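Local coordinates for protein 3-oxosteroid 1-dehydrogenase (Sterolibacterium denitrificans, PDB 7P18) that probably catalyses the FAD-dependent 1,2-dehydrogenation of 3-oxosteroids to 3-oxo-Δ1-steroids, and is captured here with 1,4-androstadiene-3,17-dione bound, at residues 290-295 and 491-496. Sequence-based numbering, arbitrary orientation.
With FAD (flavin-adenine dinucleotide), chain C.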
loop_
_atom_site.group_PDB
_atom_site.type_symbol
_atom_site.label_atom_id
_atom_site.label_comp_id
_atom_site.label_asym_id
_atom_site.label_seq_id
_atom_site.Cartn_x
_atom_site.Cartn_y
_atom_site.Cartn_z
ATOM N N ALA A 290 10.827 9.097 9.294
ATOM C CA ALA A 290 10.020 9.368 8.103
ATOM C C ALA A 290 10.805 8.982 6.836
ATOM O O ALA A 290 10.163 8.586 5.864
ATOM C CB ALA A 290 9.583 10.807 8.078
ATOM N N ALA A 291 12.146 9.095 6.832
ATOM C CA ALA A 291 12.971 8.802 5.638
ATOM C C ALA A 291 12.774 7.341 5.213
ATOM O O ALA A 291 13.038 7.036 4.066
ATOM C CB ALA A 291 14.449 9.052 5.946
ATOM N N TRP A 292 12.376 6.459 6.131
ATOM C CA TRP A 292 12.249 5.013 5.821
ATOM C C TRP A 292 10.937 4.731 5.070
ATOM O O TRP A 292 10.780 3.590 4.569
ATOM C CB TRP A 292 12.334 4.186 7.080
ATOM C CG TRP A 292 13.601 4.360 7.844
ATOM C CD1 TRP A 292 14.779 4.873 7.388
ATOM C CD2 TRP A 292 13.782 4.061 9.224
ATOM N NE1 TRP A 292 15.683 4.896 8.400
ATOM C CE2 TRP A 292 15.113 4.433 9.538
ATOM C CE3 TRP A 292 12.960 3.571 10.251
ATOM C CZ2 TRP A 292 15.634 4.258 10.803
ATOM C CZ3 TRP A 292 13.500 3.375 11.496
ATOM C CH2 TRP A 292 14.808 3.723 11.772
ATOM N N SER A 293 10.043 5.710 4.972
ATOM C CA SER A 293 8.723 5.525 4.342
ATOM C C SER A 293 8.884 5.322 2.838
ATOM O O SER A 293 9.813 5.893 2.257
ATOM C CB SER A 293 7.795 6.677 4.663
ATOM O OG SER A 293 6.459 6.396 4.203
ATOM N N ALA A 294 7.937 4.579 2.238
ATOM C CA ALA A 294 7.806 4.329 0.790
ATOM C C ALA A 294 6.792 5.289 0.166
ATOM O O ALA A 294 6.572 5.204 -1.013
ATOM C CB ALA A 294 7.389 2.891 0.581
ATOM N N THR A 295 6.212 6.205 0.937
ATOM C CA THR A 295 5.104 7.068 0.490
ATOM C C THR A 295 5.628 8.318 -0.197
ATOM O O THR A 295 6.810 8.688 -0.040
ATOM C CB THR A 295 4.237 7.508 1.670
ATOM O OG1 THR A 295 5.076 8.221 2.602
ATOM C CG2 THR A 295 3.591 6.318 2.360
ATOM N N VAL A 491 17.689 -3.430 5.363
ATOM C CA VAL A 491 16.207 -3.411 5.435
ATOM C C VAL A 491 15.779 -2.491 6.598
ATOM O O VAL A 491 15.913 -2.854 7.790
ATOM C CB VAL A 491 15.675 -4.848 5.547
ATOM C CG1 VAL A 491 14.204 -4.807 5.683
ATOM C CG2 VAL A 491 16.017 -5.664 4.302
ATOM N N ASP A 492 15.243 -1.346 6.239
ATOM C CA ASP A 492 14.721 -0.376 7.229
ATOM C C ASP A 492 13.293 -0.761 7.629
ATOM O O ASP A 492 12.580 -1.419 6.815
ATOM C CB ASP A 492 14.776 1.033 6.645
ATOM C CG ASP A 492 16.177 1.633 6.683
ATOM O OD1 ASP A 492 16.804 1.504 7.724
ATOM O OD2 ASP A 492 16.599 2.202 5.642
ATOM N N ALA A 493 12.859 -0.367 8.818
ATOM C CA ALA A 493 11.431 -0.542 9.227
ATOM C C ALA A 493 10.622 0.542 8.541
ATOM O O ALA A 493 10.329 1.567 9.207
ATOM C CB ALA A 493 11.303 -0.467 10.739
ATOM N N GLY A 494 10.370 0.373 7.243
ATOM C CA GLY A 494 9.595 1.290 6.408
ATOM C C GLY A 494 8.088 1.152 6.622
ATOM O O GLY A 494 7.662 0.405 7.504
ATOM N N ASP A 495 7.335 1.896 5.836
ATOM C CA ASP A 495 5.866 1.935 5.887
ATOM C C ASP A 495 5.345 2.376 4.526
ATOM O O ASP A 495 6.073 2.982 3.740
ATOM C CB ASP A 495 5.383 2.870 7.008
ATOM C CG ASP A 495 5.705 4.322 6.716
ATOM O OD1 ASP A 495 5.081 4.892 5.794
ATOM O OD2 ASP A 495 6.695 4.805 7.328
ATOM N N ILE A 496 4.084 2.073 4.284
ATOM C CA ILE A 496 3.269 2.573 3.171
ATOM C C ILE A 496 2.174 3.492 3.718
ATOM O O ILE A 496 1.187 3.725 3.008
ATOM C CB ILE A 496 2.745 1.364 2.354
ATOM C CG1 ILE A 496 1.819 0.439 3.151
ATOM C CG2 ILE A 496 3.945 0.598 1.810
ATOM C CD1 ILE A 496 1.330 -0.792 2.363
HETATM P PA FAD C . -3.268 8.825 -0.151
HETATM O O1A FAD C . -3.476 7.874 -1.273
HETATM O O2A FAD C . -1.813 9.074 0.145
HETATM O O5B FAD C . -4.006 10.174 -0.533
HETATM C C5B FAD C . -3.981 11.276 0.412
HETATM C C4B FAD C . -3.916 12.554 -0.366
HETATM O O4B FAD C . -4.236 13.660 0.522
HETATM C C3B FAD C . -2.547 12.887 -0.995
HETATM O O3B FAD C . -2.680 13.217 -2.373
HETATM C C2B FAD C . -2.045 14.063 -0.152
HETATM O O2B FAD C . -1.104 14.877 -0.839
HETATM C C1B FAD C . -3.357 14.724 0.271
HETATM N N9A FAD C . -3.260 15.579 1.455
HETATM C C8A FAD C . -2.461 15.440 2.554
HETATM N N7A FAD C . -2.564 16.466 3.395
HETATM C C5A FAD C . -3.523 17.291 2.821
HETATM C C6A FAD C . -4.086 18.523 3.220
HETATM N N6A FAD C . -3.710 19.208 4.305
HETATM N N1A FAD C . -5.017 19.068 2.408
HETATM C C2A FAD C . -5.362 18.408 1.298
HETATM N N3A FAD C . -4.850 17.286 0.783
HETATM C C4A FAD C . -3.943 16.759 1.625
HETATM N N1 FAD C . -2.470 -0.724 -0.330
HETATM C C2 FAD C . -3.394 -1.579 -0.826
HETATM O O2 FAD C . -4.447 -1.810 -0.204
HETATM N N3 FAD C . -3.230 -2.181 -2.008
HETATM C C4 FAD C . -2.016 -2.200 -2.663
HETATM O O4 FAD C . -1.969 -2.679 -3.791
HETATM C C4X FAD C . -0.993 -1.345 -2.171
HETATM N N5 FAD C . 0.174 -1.302 -2.792
HETATM C C5X FAD C . 1.108 -0.405 -2.330
HETATM C C6 FAD C . 2.329 -0.268 -3.031
HETATM C C7 FAD C . 3.252 0.713 -2.697
HETATM C C7M FAD C . 4.540 0.863 -3.481
HETATM C C8 FAD C . 2.938 1.623 -1.672
HETATM C C8M FAD C . 3.915 2.725 -1.302
HETATM C C9 FAD C . 1.789 1.448 -0.926
HETATM C C9A FAD C . 0.826 0.476 -1.263
HETATM N N10 FAD C . -0.360 0.288 -0.536
HETATM C C10 FAD C . -1.324 -0.607 -0.982
HETATM C "C1'" FAD C . -0.731 1.209 0.544
HETATM C "C2'" FAD C . -1.664 2.308 -0.009
HETATM O "O2'" FAD C . -1.111 2.981 -1.140
HETATM C "C3'" FAD C . -2.058 3.348 1.054
HETATM O "O3'" FAD C . -2.294 2.742 2.327
HETATM C "C4'" FAD C . -3.252 4.159 0.594
HETATM O "O4'" FAD C . -2.946 4.702 -0.682
HETATM C "C5'" FAD C . -3.651 5.266 1.547
HETATM O "O5'" FAD C . -4.719 5.984 0.900
HETATM P P FAD C . -5.222 7.371 1.492
HETATM O O1P FAD C . -6.268 7.767 0.541
HETATM O O2P FAD C . -5.450 7.326 2.935
HETATM O O3P FAD C . -3.941 8.360 1.244
#
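D492 lies across one face of the W292 indole, its carboxylate stacked 7° from the ring plane and CG 3.6 Å from W292 CD1. The D492 CB hydrogens make a CH-pi contact with the five-membered ring, while OD2 is hydrogen-bonded to Q334. A493, centre of an inverse gamma turn, brings its carbonyl O to the indole edge, 3.5 Å from W292 CE3. An alanine in place of W292 would probably leave the D492 carboxylate without its stacking partner and open a gap beside the A493 carbonyl. G494 brings CA within 3.2 Å of W292 O, where a CB would clash. D495 makes both hydrogen bonds of the contact. Its backbone O takes A294 N at 2.9 Å, almost straight, and its OD1 takes S293 OG at 2.6 Å. With S293 OG anti to the backbone N (chi1 -172°), the hydroxyl meets D495 OD1 on the syn side, tilted 30° out of the carboxylate plane, and it also accepts T295 N in an ST turn. I496 turns toward FAD, CD1 3.4 Å from C1', while CG2 touches A294 CB. R280, salt-bridged to D495 OD2, would tend to keep this buried carboxylate ionised; the S293 and A294 bonds to D495 together join the 290-295 loop to strand 486-502 where A294 and I496 border the flavin.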